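Local coordinates for protein threonine synthase (Brucella melitensis bv. 1, PDB 4F4F) that probably catalyses the pyridoxal-phosphate-dependent conversion of O-phospho-L-homoserine and water to L-threonine and phosphate, the last step of threonine biosynthesis, at residues F77-F88 / D118-M127; G150-R160 / Q181-V190. All blocks are in the same frame, centred on the assembly; numbering follows the deposited sequence.

Contact 1: F77-F88 / D118-M127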
ATOM      1  N   PHE A  77       0.380  22.159  -0.859  1.00 16.76           N
ATOM      2  CA  PHE A  77       1.049  20.851  -1.003  1.00 16.36           C
ATOM      3  C   PHE A  77       2.262  20.684  -0.056  1.00 17.32           C
ATOM      4  O   PHE A  77       2.371  19.649   0.602  1.00 15.88           O
ATOM      5  CB  PHE A  77       1.394  20.570  -2.473  1.00 15.76           C
ATOM      6  CG  PHE A  77       1.609  19.103  -2.801  1.00 14.69           C
ATOM      7  CD1 PHE A  77       0.644  18.147  -2.497  1.00 14.45           C
ATOM      8  CD2 PHE A  77       2.715  18.703  -3.481  1.00 14.04           C
ATOM      9  CE1 PHE A  77       0.844  16.817  -2.803  1.00 13.77           C
ATOM     10  CE2 PHE A  77       2.919  17.382  -3.804  1.00 13.69           C
ATOM     11  CZ  PHE A  77       1.974  16.427  -3.491  1.00 13.46           C
ATOM     12  N   GLU A  78       3.131  21.708   0.049  1.00 19.49           N
ATOM     13  CA  GLU A  78       4.222  21.767   1.071  1.00 22.86           C
ATOM     14  C   GLU A  78       3.784  22.307   2.450  1.00 25.63           C
ATOM     15  O   GLU A  78       4.493  23.223   3.101  1.00 32.00           O
ATOM     16  CB  GLU A  78       5.328  22.750   0.687  1.00 24.78           C
ATOM     17  CG  GLU A  78       6.411  22.760   1.755  1.00 27.16           C
ATOM     18  CD  GLU A  78       7.496  23.771   1.539  1.00 31.70           C
ATOM     19  OE1 GLU A  78       8.254  23.988   2.509  1.00 36.88           O
ATOM     20  OE2 GLU A  78       7.595  24.346   0.436  1.00 34.36           O
ATOM     21  N   ARG A  79       2.590  21.973   2.823  1.00 22.38           N
ATOM     22  CA  ARG A  79       2.226  21.934   4.204  1.00 21.80           C
ATOM     23  C   ARG A  79       1.809  20.484   4.409  1.00 18.55           C
ATOM     24  O   ARG A  79       2.190  19.864   5.352  1.00 17.22           O
ATOM     25  CB  ARG A  79       1.067  22.882   4.406  1.00 24.55           C
ATOM     26  CG  ARG A  79       0.428  22.948   5.771  1.00 28.06           C
ATOM     27  CD  ARG A  79      -0.807  23.844   5.632  1.00 31.05           C
ATOM     28  NE  ARG A  79      -2.058  23.087   5.471  1.00 34.21           N
ATOM     29  CZ  ARG A  79      -2.540  22.490   4.364  1.00 36.52           C
ATOM     30  NH1 ARG A  79      -3.705  21.853   4.442  1.00 40.32           N
ATOM     31  NH2 ARG A  79      -1.915  22.480   3.192  1.00 34.81           N
ATOM     32  N   MET A  80       1.034  19.942   3.485  1.00 16.82           N
ATOM     33  CA  MET A  80       0.417  18.649   3.731  1.00 16.25           C
ATOM     34  C   MET A  80       1.465  17.505   3.632  1.00 15.09           C
ATOM     35  O   MET A  80       1.421  16.566   4.410  1.00 14.23           O
ATOM     36  CB  MET A  80      -0.803  18.446   2.831  1.00 16.36           C
ATOM     37  CG  MET A  80      -0.532  18.224   1.356  1.00 16.25           C
ATOM     38  SD  MET A  80      -2.104  18.121   0.426  1.00 17.22           S
ATOM     39  CE  MET A  80      -2.828  19.739   0.512  1.00 17.01           C
ATOM     40  N   VAL A  81       2.443  17.645   2.738  1.00 14.62           N
ATOM     41  CA  VAL A  81       3.554  16.672   2.647  1.00 14.28           C
ATOM     42  C   VAL A  81       4.402  16.755   3.925  1.00 15.11           C
ATOM     43  O   VAL A  81       4.707  15.747   4.547  1.00 13.92           O
ATOM     44  CB  VAL A  81       4.389  16.867   1.357  1.00 13.77           C
ATOM     45  CG1 VAL A  81       5.602  15.959   1.368  1.00 13.39           C
ATOM     46  CG2 VAL A  81       3.560  16.593   0.115  1.00 13.22           C
ATOM     47  N   ARG A  82       4.688  17.981   4.379  1.00 16.81           N
ATOM     48  CA  ARG A  82       5.458  18.190   5.622  1.00 18.46           C
ATOM     49  C   ARG A  82       4.720  17.574   6.803  1.00 18.02           C
ATOM     50  O   ARG A  82       5.323  16.906   7.623  1.00 18.17           O
ATOM     51  CB  ARG A  82       5.673  19.698   5.859  1.00 21.38           C
ATOM     52  CG  ARG A  82       6.680  20.119   6.921  1.00 25.08           C
ATOM     53  CD  ARG A  82       7.282  21.544   6.679  1.00 28.22           C
ATOM     54  NE  ARG A  82       7.821  21.757   5.297  1.00 32.24           N
ATOM     55  CZ  ARG A  82       8.993  21.283   4.798  1.00 33.44           C
ATOM     56  NH1 ARG A  82       9.327  21.526   3.522  1.00 34.46           N
ATOM     57  NH2 ARG A  82       9.851  20.564   5.530  1.00 33.65           N
ATOM     58  N   GLU A  83       3.415  17.802   6.885  1.00 18.04           N
ATOM     59  CA  GLU A  83       2.609  17.279   8.006  1.00 18.76           C
ATOM     60  C   GLU A  83       2.478  15.743   7.952  1.00 16.85           C
ATOM     61  O   GLU A  83       2.623  15.077   8.974  1.00 16.87           O
ATOM     62  CB  GLU A  83       1.241  17.974   8.070  1.00 21.28           C
ATOM     63  CG  GLU A  83       1.417  19.438   8.473  1.00 24.17           C
ATOM     64  CD  GLU A  83       0.130  20.245   8.551  1.00 27.53           C
ATOM     65  OE1 GLU A  83      -0.929  19.726   8.127  1.00 30.47           O
ATOM     66  OE2 GLU A  83       0.222  21.416   9.021  1.00 29.21           O
ATOM     67  N   ALA A  84       2.244  15.202   6.762  1.00 15.31           N
ATOM     68  CA  ALA A  84       2.183  13.775   6.572  1.00 14.49           C
ATOM     69  C   ALA A  84       3.429  13.053   7.120  1.00 13.95           C
ATOM     70  O   ALA A  84       3.327  12.075   7.887  1.00 13.89           O
ATOM     71  CB  ALA A  84       1.977  13.428   5.083  1.00 13.69           C
ATOM     72  N   TYR A  85       4.601  13.534   6.745  1.00 13.55           N
ATOM     73  CA  TYR A  85       5.831  12.814   7.101  1.00 13.11           C
ATOM     74  C   TYR A  85       6.404  13.236   8.458  1.00 13.46           C
ATOM     75  O   TYR A  85       7.258  12.559   9.028  1.00 13.26           O
ATOM     76  CB  TYR A  85       6.804  12.815   5.895  1.00 12.57           C
ATOM     77  CG  TYR A  85       6.083  12.079   4.784  1.00 12.22           C
ATOM     78  CD1 TYR A  85       5.722  10.731   4.939  1.00 11.95           C
ATOM     79  CD2 TYR A  85       5.677  12.738   3.633  1.00 12.19           C
ATOM     80  CE1 TYR A  85       4.986  10.073   3.994  1.00 11.67           C
ATOM     81  CE2 TYR A  85       4.945  12.071   2.659  1.00 11.73           C
ATOM     82  CZ  TYR A  85       4.616  10.746   2.832  1.00 11.59           C
ATOM     83  OH  TYR A  85       3.862  10.102   1.879  1.00 11.08           O
ATOM     84  N   GLY A  86       5.888  14.322   9.001  1.00 14.06           N
ATOM     85  CA  GLY A  86       6.128  14.691  10.393  1.00 14.61           C
ATOM     86  C   GLY A  86       5.545  13.652  11.355  1.00 14.77           C
ATOM     87  O   GLY A  86       5.967  13.581  12.509  1.00 15.20           O
ATOM     88  N   THR A  87       4.605  12.822  10.891  1.00 14.14           N
ATOM     89  CA  THR A  87       4.103  11.718  11.701  1.00 14.51           C
ATOM     90  C   THR A  87       5.031  10.516  11.785  1.00 14.54           C
ATOM     91  O   THR A  87       4.753   9.563  12.506  1.00 14.95           O
ATOM     92  CB  THR A  87       2.729  11.188  11.215  1.00 14.27           C
ATOM     93  OG1 THR A  87       2.857  10.453  10.006  1.00 13.33           O
ATOM     94  CG2 THR A  87       1.670  12.316  11.064  1.00 14.52           C
ATOM     95  N   PHE A  88       6.109  10.532  11.017  1.00 14.20           N
ATOM     96  CA  PHE A  88       7.070   9.426  11.014  1.00 14.02           C
ATOM     97  C   PHE A  88       8.176   9.774  12.004  1.00 15.15           C
ATOM     98  O   PHE A  88       8.800  10.835  11.909  1.00 15.41           O
ATOM     99  CB  PHE A  88       7.635   9.257   9.595  1.00 13.05           C
ATOM    100  CG  PHE A  88       6.787   8.410   8.704  1.00 12.32           C
ATOM    101  CD1 PHE A  88       5.518   8.808   8.355  1.00 12.28           C
ATOM    102  CD2 PHE A  88       7.267   7.188   8.242  1.00 11.87           C
ATOM    103  CE1 PHE A  88       4.706   7.994   7.579  1.00 11.94           C
ATOM    104  CE2 PHE A  88       6.479   6.385   7.452  1.00 11.58           C
ATOM    105  CZ  PHE A  88       5.202   6.798   7.120  1.00 11.66           C
ATOM    106  N   ASP A 118       1.223   3.385   6.088  1.00 13.07           N
ATOM    107  CA  ASP A 118       1.295   4.737   6.608  1.00 12.70           C
ATOM    108  C   ASP A 118       1.833   5.734   5.587  1.00 12.04           C
ATOM    109  O   ASP A 118       1.421   6.882   5.599  1.00 11.69           O
ATOM    110  CB  ASP A 118       2.224   4.844   7.803  1.00 13.08           C
ATOM    111  CG  ASP A 118       1.725   4.095   9.014  1.00 13.73           C
ATOM    112  OD1 ASP A 118       0.496   3.903   9.168  1.00 14.13           O
ATOM    113  OD2 ASP A 118       2.583   3.681   9.823  1.00 14.00           O
ATOM    114  N   VAL A 119       2.776   5.313   4.749  1.00 11.47           N
ATOM    115  CA  VAL A 119       3.461   6.249   3.833  1.00 11.13           C
ATOM    116  C   VAL A 119       2.400   6.861   2.932  1.00 11.18           C
ATOM    117  O   VAL A 119       2.290   8.076   2.856  1.00 10.82           O
ATOM    118  CB  VAL A 119       4.554   5.582   2.964  1.00 10.98           C
ATOM    119  CG1 VAL A 119       5.073   6.571   1.899  1.00 10.58           C
ATOM    120  CG2 VAL A 119       5.709   5.027   3.820  1.00 10.94           C
ATOM    121  N   ALA A 120       1.620   6.025   2.262  1.00 11.01           N
ATOM    122  CA  ALA A 120       0.613   6.556   1.355  1.00 11.52           C
ATOM    123  C   ALA A 120      -0.591   7.136   2.153  1.00 12.00           C
ATOM    124  O   ALA A 120      -1.108   8.167   1.783  1.00 11.84           O
ATOM    125  CB  ALA A 120       0.135   5.502   0.347  1.00 11.26           C
ATOM    126  N   MET A 121      -1.039   6.459   3.206  1.00 13.02           N
ATOM    127  CA  MET A 121      -2.268   6.901   3.878  1.00 14.18           C
ATOM    128  C   MET A 121      -2.168   8.299   4.461  1.00 13.34           C
ATOM    129  O   MET A 121      -3.104   9.092   4.378  1.00 13.14           O
ATOM    130  CB  MET A 121      -2.666   5.964   5.008  1.00 16.44           C
ATOM    131  CG  MET A 121      -3.194   4.692   4.498  1.00 19.18           C
ATOM    132  SD  MET A 121      -4.928   4.797   4.061  1.00 23.85           S
ATOM    133  CE  MET A 121      -5.034   3.021   4.320  1.00 23.11           C
ATOM    134  N   GLN A 122      -1.031   8.602   5.067  1.00 12.70           N
ATOM    135  CA  GLN A 122      -0.901   9.852   5.804  1.00 12.69           C
ATOM    136  C   GLN A 122      -0.985  11.038   4.828  1.00 12.54           C
ATOM    137  O   GLN A 122      -1.521  12.088   5.165  1.00 13.14           O
ATOM    138  CB  GLN A 122       0.419   9.859   6.602  1.00 12.54           C
ATOM    139  CG  GLN A 122       0.414   8.986   7.845  1.00 12.80           C
ATOM    140  CD  GLN A 122      -0.528   9.493   8.917  1.00 13.41           C
ATOM    141  OE1 GLN A 122      -0.774  10.706   9.034  1.00 13.41           O
ATOM    142  NE2 GLN A 122      -1.098   8.556   9.692  1.00 13.89           N
ATOM    143  N   LEU A 123      -0.516  10.855   3.610  1.00 12.08           N
ATOM    144  CA  LEU A 123      -0.615  11.920   2.605  1.00 12.06           C
ATOM    145  C   LEU A 123      -1.980  11.898   1.922  1.00 12.40           C
ATOM    146  O   LEU A 123      -2.608  12.961   1.730  1.00 12.86           O
ATOM    147  CB  LEU A 123       0.526  11.810   1.582  1.00 11.58           C
ATOM    148  CG  LEU A 123       0.592  12.905   0.497  1.00 11.60           C
ATOM    149  CD1 LEU A 123       0.624  14.278   1.139  1.00 11.78           C
ATOM    150  CD2 LEU A 123       1.756  12.674  -0.484  1.00 11.29           C
ATOM    151  N   LEU A 124      -2.430  10.699   1.530  1.00 12.57           N
ATOM    152  CA  LEU A 124      -3.762  10.516   0.915  1.00 13.23           C
ATOM    153  C   LEU A 124      -4.857  11.188   1.746  1.00 13.18           C
ATOM    154  O   LEU A 124      -5.712  11.884   1.204  1.00 13.43           O
ATOM    155  CB  LEU A 124      -4.123   9.020   0.762  1.00 13.77           C
ATOM    156  CG  LEU A 124      -5.564   8.703   0.311  1.00 14.96           C
ATOM    157  CD1 LEU A 124      -5.764   9.393  -1.046  1.00 15.77           C
ATOM    158  CD2 LEU A 124      -5.854   7.222   0.147  1.00 15.89           C
ATOM    159  N   ALA A 125      -4.863  10.971   3.052  1.00 13.05           N
ATOM    160  CA  ALA A 125      -5.948  11.534   3.888  1.00 13.50           C
ATOM    161  C   ALA A 125      -5.921  13.086   3.853  1.00 13.77           C
ATOM    162  O   ALA A 125      -6.990  13.721   3.790  1.00 14.18           O
ATOM    163  CB  ALA A 125      -5.912  10.989   5.307  1.00 13.84           C
ATOM    164  N   ARG A 126      -4.721  13.670   3.801  1.00 13.55           N
ATOM    165  CA  ARG A 126      -4.558  15.124   3.736  1.00 13.72           C
ATOM    166  C   ARG A 126      -4.866  15.693   2.363  1.00 13.61           C
ATOM    167  O   ARG A 126      -5.484  16.747   2.258  1.00 13.95           O
ATOM    168  CB  ARG A 126      -3.152  15.550   4.210  1.00 13.72           C
ATOM    169  CG  ARG A 126      -2.940  15.275   5.682  1.00 13.86           C
ATOM    170  CD  ARG A 126      -1.543  15.543   6.216  1.00 13.78           C
ATOM    171  NE  ARG A 126      -1.486  15.492   7.683  1.00 14.09           N
ATOM    172  CZ  ARG A 126      -1.375  14.362   8.394  1.00 14.12           C
ATOM    173  NH1 ARG A 126      -1.323  13.172   7.790  1.00 13.84           N
ATOM    174  NH2 ARG A 126      -1.320  14.402   9.705  1.00 14.64           N
ATOM    175  N   MET A 127      -4.468  14.998   1.308  1.00 13.36           N
ATOM    176  CA  MET A 127      -4.797  15.421  -0.046  1.00 13.32           C
ATOM    177  C   MET A 127      -6.311  15.401  -0.217  1.00 13.93           C
ATOM    178  O   MET A 127      -6.893  16.327  -0.765  1.00 14.13           O
ATOM    179  CB  MET A 127      -4.134  14.506  -1.096  1.00 12.73           C
ATOM    180  CG  MET A 127      -2.622  14.635  -1.105  1.00 12.46           C
ATOM    181  SD  MET A 127      -1.855  13.889  -2.528  1.00 11.86           S
ATOM    182  CE  MET A 127      -2.274  12.141  -2.364  1.00 11.79           C
TER
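With CG anti to the backbone N (chi1 -177°), Leu123 directs CD1 into helix 74-86, while Tyr85 leaves its own backbone with CG beside N (chi1 -62°) and swings its hydroxyl back toward helix 117-134. The result is a knobs-into-holes fit: Leu123 is the knob, and Met80, Val81, Ala84 and Tyr85 make the hole, with CD1 of Leu123 3.9 Å from CG2 of Val81. Next to it, Tyr85 OH donates to Val119 O at 2.7 Å, reaching that carbonyl from above its plane.

Arg126 runs out straight from CG to NE and lays one face of its guanidinium against the backbone of Glu83 and Ala84. Its NH1 is gripped twice from its own helix, by Gln122 O at 2.8 Å and Gln122 OE1 at 2.8 Å, both close to the guanidinium plane; this holds the flat group against the facing helix. Glu83 OE1 is 4.3 Å from Arg126 NE, a probably mildly attractive pairing beyond salt-bridge distance.

At one end, Met127 SD meets the edge of the Phe77 ring in a Met-aromatic contact, 4.0 Å from CE1. At the other, Phe88 brings CZ to 3.6 Å from Asp118 CB. The segment axes run roughly antiparallel, 142° between directions, and pass 8.5 Å apart. Thus the N-terminal region packs on the helix that begins at Lys117, the residue predicted to carry the cofactor. Helix 56-64 adds Leu64 against Leu123, helix 148-157 lies along Asp118, Gln122 and Ala125, and helix 229-232 touches Met127.

Contact 2: G150-R160 / Q181-V190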
ATOM      1  N   GLY A 150      -6.986  -1.109   8.888  1.00 16.20           N
ATOM      2  CA  GLY A 150      -7.869  -0.215   9.645  1.00 15.53           C
ATOM      3  C   GLY A 150      -7.101   0.746  10.528  1.00 14.91           C
ATOM      4  O   GLY A 150      -7.437   1.926  10.605  1.00 14.45           O
ATOM      5  N   GLY A 151      -6.059   0.246  11.179  1.00 15.07           N
ATOM      6  CA  GLY A 151      -5.188   1.085  11.960  1.00 15.42           C
ATOM      7  C   GLY A 151      -4.522   2.202  11.169  1.00 15.11           C
ATOM      8  O   GLY A 151      -4.565   3.395  11.559  1.00 14.72           O
ATOM      9  N   ALA A 152      -3.931   1.815  10.053  1.00 14.62           N
ATOM     10  CA  ALA A 152      -3.290   2.770   9.168  1.00 14.87           C
ATOM     11  C   ALA A 152      -4.273   3.804   8.699  1.00 13.66           C
ATOM     12  O   ALA A 152      -3.966   4.972   8.672  1.00 13.60           O
ATOM     13  CB  ALA A 152      -2.675   2.051   7.977  1.00 15.15           C
ATOM     14  N   ALA A 153      -5.478   3.371   8.360  1.00 13.27           N
ATOM     15  CA  ALA A 153      -6.511   4.294   7.867  1.00 12.95           C
ATOM     16  C   ALA A 153      -6.958   5.268   8.969  1.00 12.57           C
ATOM     17  O   ALA A 153      -7.082   6.480   8.728  1.00 12.80           O
ATOM     18  CB  ALA A 153      -7.737   3.524   7.316  1.00 12.06           C
ATOM     19  N   ILE A 154      -7.217   4.734  10.157  1.00 12.47           N
ATOM     20  CA  ILE A 154      -7.679   5.544  11.281  1.00 13.03           C
ATOM     21  C   ILE A 154      -6.642   6.557  11.755  1.00 13.63           C
ATOM     22  O   ILE A 154      -6.973   7.716  12.075  1.00 13.93           O
ATOM     23  CB  ILE A 154      -8.132   4.631  12.414  1.00 13.17           C
ATOM     24  CG1 ILE A 154      -9.574   4.194  12.154  1.00 12.99           C
ATOM     25  CG2 ILE A 154      -8.003   5.307  13.782  1.00 13.85           C
ATOM     26  CD1 ILE A 154      -9.994   3.021  13.021  1.00 12.69           C
ATOM     27  N   GLU A 155      -5.376   6.157  11.764  1.00 14.45           N
ATOM     28  CA  GLU A 155      -4.312   7.103  12.093  1.00 15.65           C
ATOM     29  C   GLU A 155      -4.076   8.191  11.048  1.00 15.41           C
ATOM     30  O   GLU A 155      -3.529   9.246  11.377  1.00 15.89           O
ATOM     31  CB  GLU A 155      -2.991   6.385  12.415  1.00 17.43           C
ATOM     32  CG  GLU A 155      -2.939   5.869  13.836  1.00 19.21           C
ATOM     33  CD  GLU A 155      -2.897   6.991  14.883  1.00 20.68           C
ATOM     34  OE1 GLU A 155      -2.190   7.993  14.716  1.00 22.23           O
ATOM     35  OE2 GLU A 155      -3.569   6.863  15.890  1.00 22.58           O
ATOM     36  N   ALA A 156      -4.461   7.930   9.799  1.00 14.05           N
ATOM     37  CA  ALA A 156      -4.335   8.908   8.718  1.00 14.07           C
ATOM     38  C   ALA A 156      -5.527   9.874   8.687  1.00 13.73           C
ATOM     39  O   ALA A 156      -5.348  11.077   8.545  1.00 13.76           O
ATOM     40  CB  ALA A 156      -4.203   8.196   7.374  1.00 13.61           C
ATOM     41  N   PHE A 157      -6.742   9.341   8.884  1.00 13.57           N
ATOM     42  CA  PHE A 157      -7.972  10.147   8.740  1.00 14.21           C
ATOM     43  C   PHE A 157      -8.449  10.758  10.046  1.00 14.96           C
ATOM     44  O   PHE A 157      -9.208  11.721  10.024  1.00 15.82           O
ATOM     45  CB  PHE A 157      -9.094   9.340   8.101  1.00 13.57           C
ATOM     46  CG  PHE A 157      -8.939   9.179   6.618  1.00 13.74           C
ATOM     47  CD1 PHE A 157      -9.372  10.170   5.760  1.00 14.13           C
ATOM     48  CD2 PHE A 157      -8.379   8.029   6.081  1.00 13.50           C
ATOM     49  CE1 PHE A 157      -9.261  10.034   4.391  1.00 14.55           C
ATOM     50  CE2 PHE A 157      -8.279   7.881   4.707  1.00 14.09           C
ATOM     51  CZ  PHE A 157      -8.726   8.876   3.863  1.00 14.61           C
ATOM     52  N   GLY A 158      -7.971  10.216  11.163  1.00 15.66           N
ATOM     53  CA  GLY A 158      -8.211  10.775  12.484  1.00 16.70           C
ATOM     54  C   GLY A 158      -7.836  12.256  12.498  1.00 18.21           C
ATOM     55  O   GLY A 158      -6.700  12.673  12.197  1.00 17.98           O
ATOM     56  N   GLY A 159      -8.808  13.088  12.800  1.00 18.77           N
ATOM     57  CA  GLY A 159      -8.507  14.494  12.965  1.00 20.29           C
ATOM     58  C   GLY A 159      -8.485  15.275  11.690  1.00 20.77           C
ATOM     59  O   GLY A 159      -8.195  16.460  11.742  1.00 22.65           O
ATOM     60  N   ARG A 160      -8.824  14.667  10.549  1.00 19.63           N
ATOM     61  CA  ARG A 160      -9.008  15.443   9.344  1.00 20.45           C
ATOM     62  C   ARG A 160     -10.317  16.263   9.514  1.00 22.05           C
ATOM     63  O   ARG A 160     -11.207  15.892  10.314  1.00 22.93           O
ATOM     64  CB  ARG A 160      -9.019  14.568   8.073  1.00 19.35           C
ATOM     65  CG  ARG A 160      -7.787  13.677   7.856  1.00 18.75           C
ATOM     66  CD  ARG A 160      -6.541  14.403   7.375  1.00 19.20           C
ATOM     67  NE  ARG A 160      -5.972  15.300   8.388  1.00 20.27           N
ATOM     68  CZ  ARG A 160      -5.161  14.929   9.375  1.00 20.86           C
ATOM     69  NH1 ARG A 160      -4.711  15.852  10.213  1.00 22.15           N
ATOM     70  NH2 ARG A 160      -4.768  13.647   9.540  1.00 19.92           N
ATOM     71  N   GLN A 181      -4.580   0.088  18.139  1.00 25.64           N
ATOM     72  CA  GLN A 181      -4.306   1.160  17.185  1.00 24.94           C
ATOM     73  C   GLN A 181      -5.570   1.689  16.507  1.00 23.30           C
ATOM     74  O   GLN A 181      -5.641   2.866  16.141  1.00 22.40           O
ATOM     75  CB  GLN A 181      -3.238   0.724  16.162  1.00 25.90           C
ATOM     76  CG  GLN A 181      -1.872   0.566  16.840  1.00 27.54           C
ATOM     77  CD  GLN A 181      -0.677   0.990  15.999  1.00 29.38           C
ATOM     78  OE1 GLN A 181      -0.214   0.213  15.154  1.00 30.58           O
ATOM     79  NE2 GLN A 181      -0.104   2.191  16.294  1.00 28.91           N
ATOM     80  N   MET A 182      -6.581   0.845  16.340  1.00 21.19           N
ATOM     81  CA  MET A 182      -7.829   1.330  15.769  1.00 20.33           C
ATOM     82  C   MET A 182      -8.692   2.070  16.779  1.00 20.01           C
ATOM     83  O   MET A 182      -9.423   3.016  16.425  1.00 19.75           O
ATOM     84  CB  MET A 182      -8.648   0.165  15.181  1.00 20.07           C
ATOM     85  CG  MET A 182      -8.051  -0.406  13.912  1.00 20.56           C
ATOM     86  SD  MET A 182      -9.283  -1.476  13.143  1.00 18.82           S
ATOM     87  CE  MET A 182      -9.002  -2.949  14.118  1.00 19.75           C
ATOM     88  N   THR A 183      -8.627   1.648  18.043  1.00 19.98           N
ATOM     89  CA  THR A 183      -9.659   2.031  19.002  1.00 19.66           C
ATOM     90  C   THR A 183      -9.197   3.032  20.054  1.00 20.96           C
ATOM     91  O   THR A 183     -10.007   3.502  20.815  1.00 22.85           O
ATOM     92  CB  THR A 183     -10.185   0.785  19.724  1.00 20.19           C
ATOM     93  OG1 THR A 183      -9.162   0.285  20.605  1.00 21.00           O
ATOM     94  CG2 THR A 183     -10.616  -0.292  18.694  1.00 18.73           C
ATOM     95  N   SER A 184      -7.903   3.355  20.105  1.00 21.31           N
ATOM     96  CA  SER A 184      -7.372   4.273  21.120  1.00 22.35           C
ATOM     97  C   SER A 184      -6.755   5.552  20.538  1.00 22.22           C
ATOM     98  O   SER A 184      -5.918   6.189  21.179  1.00 22.42           O
ATOM     99  CB  SER A 184      -6.339   3.563  21.988  1.00 23.73           C
ATOM    100  OG  SER A 184      -5.107   3.387  21.293  1.00 24.10           O
ATOM    101  N   SER A 185      -7.204   5.952  19.353  1.00 21.28           N
ATOM    102  CA  SER A 185      -6.593   7.080  18.630  1.00 21.71           C
ATOM    103  C   SER A 185      -7.025   8.389  19.232  1.00 23.80           C
ATOM    104  O   SER A 185      -6.403   9.437  19.001  1.00 26.06           O
ATOM    105  CB  SER A 185      -7.040   7.066  17.184  1.00 20.30           C
ATOM    106  OG  SER A 185      -8.354   7.568  17.075  1.00 19.06           O
ATOM    107  N   GLY A 186      -8.152   8.367  19.920  1.00 24.33           N
ATOM    108  CA  GLY A 186      -8.638   9.545  20.617  1.00 26.83           C
ATOM    109  C   GLY A 186      -9.332  10.580  19.746  1.00 27.07           C
ATOM    110  O   GLY A 186      -9.763  11.607  20.254  1.00 29.27           O
ATOM    111  N   PHE A 187      -9.449  10.329  18.441  1.00 25.02           N
ATOM    112  CA  PHE A 187     -10.041  11.322  17.549  1.00 25.18           C
ATOM    113  C   PHE A 187     -11.555  11.215  17.503  1.00 23.85           C
ATOM    114  O   PHE A 187     -12.094  10.116  17.421  1.00 22.26           O
ATOM    115  CB  PHE A 187      -9.486  11.142  16.139  1.00 24.80           C
ATOM    116  CG  PHE A 187      -8.033  11.479  16.012  1.00 26.54           C
ATOM    117  CD1 PHE A 187      -7.594  12.776  16.203  1.00 28.45           C
ATOM    118  CD2 PHE A 187      -7.109  10.500  15.644  1.00 26.97           C
ATOM    119  CE1 PHE A 187      -6.255  13.104  16.042  1.00 29.70           C
ATOM    120  CE2 PHE A 187      -5.751  10.818  15.499  1.00 28.99           C
ATOM    121  CZ  PHE A 187      -5.334  12.126  15.701  1.00 29.24           C
ATOM    122  N   SER A 188     -12.232  12.360  17.484  1.00 23.80           N
ATOM    123  CA  SER A 188     -13.704  12.408  17.511  1.00 24.24           C
ATOM    124  C   SER A 188     -14.369  11.999  16.179  1.00 22.12           C
ATOM    125  O   SER A 188     -15.526  11.588  16.164  1.00 21.90           O
ATOM    126  CB  SER A 188     -14.167  13.811  17.920  1.00 26.63           C
ATOM    127  OG  SER A 188     -13.669  14.766  16.989  1.00 27.16           O
ATOM    128  N   ASN A 189     -13.631  12.038  15.071  1.00 20.23           N
ATOM    129  CA  ASN A 189     -14.177  11.656  13.770  1.00 18.54           C
ATOM    130  C   ASN A 189     -13.874  10.228  13.364  1.00 17.24           C
ATOM    131  O   ASN A 189     -14.037   9.887  12.188  1.00 16.67           O
ATOM    132  CB  ASN A 189     -13.690  12.615  12.664  1.00 18.70           C
ATOM    133  CG  ASN A 189     -12.229  12.411  12.313  1.00 17.93           C
ATOM    134  OD1 ASN A 189     -11.405  12.207  13.213  1.00 17.12           O
ATOM    135  ND2 ASN A 189     -11.895  12.443  10.992  1.00 16.75           N
ATOM    136  N   VAL A 190     -13.421   9.430  14.326  1.00 16.37           N
ATOM    137  CA  VAL A 190     -13.070   8.046  14.145  1.00 15.45           C
ATOM    138  C   VAL A 190     -14.096   7.181  14.879  1.00 15.32           C
ATOM    139  O   VAL A 190     -14.438   7.462  16.033  1.00 16.10           O
ATOM    140  CB  VAL A 190     -11.669   7.728  14.689  1.00 15.39           C
ATOM    141  CG1 VAL A 190     -11.473   6.196  14.763  1.00 15.57           C
ATOM    142  CG2 VAL A 190     -10.603   8.386  13.818  1.00 15.10           C
TER
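The Phe187 ring lies flat on a peptide rather than on another side chain: Gly158 C sits over the centre of one face and Gly159 N toward its rim, while Ser185 O lies over the opposite face. Gly158 and Gly159 carry no side chain, and the ring comes down directly on the backbone, Gly158 CA 3.4 Å from Phe187 CD2. They are the middle residues of a type II beta turn, Phe157 to Arg160, that ends helix 148-157, the helix of the beta-alpha-beta crossover from strand 139-144 to strand 163-170; the next crossover, through helix 176-183, leads to strand 190-196.

Asn189 bonds the same turn through both amide oxygen and nitrogen. Its CG stands between the backbone N and the carbonyl carbon (chi1 73°), which points the amide into the turn. OD1 accepts from Gly159 N at 2.8 Å, almost straight at 176°. ND2 donates to Phe157 O at 2.9 Å, and that oxygen also takes Arg160 N from the other face of its carbonyl plane. ND2 also bonds Thr163 O, at the start of the neighbouring strand.

Farther back along the helix, aliphatic groups pack mainly on each other and on backbone. Ile154 crosses Val190 at about a right angle, its CG2 3.7 Å from Val190 CG1, and sends CD1 over Met182 O and CB. Ser185 forms an ST turn just before Phe187, its OG accepting from Phe187 N at 3.3 Å. Where the helices come closest, no side chain stands on Gly150 or Gly151, and Met182 CG rests 3.4 Å from Gly151 N.

Contact 1 is the more buried of the two, a helix-to-helix interface joining the N-terminal region to helix 117-134; contact 2 is partly buried, and joins helix 148-157 and its terminal turn to the end of helix 176-183 and the loop into strand 190-196. Their chemistry differs accordingly: contact 1 interlocks side chains and lays a guanidinium on backbone, whereas contact 2 bonds and stacks on the backbone of a turn. They meet directly, because helices 117-134 and 148-157 are neighbours. Gln122 NE2 probably bonds Glu155 O at 3.0 Å, Ala125 CB packs on Ala156 O, and the like-charged ends of Arg126 and Arg160 lie close together.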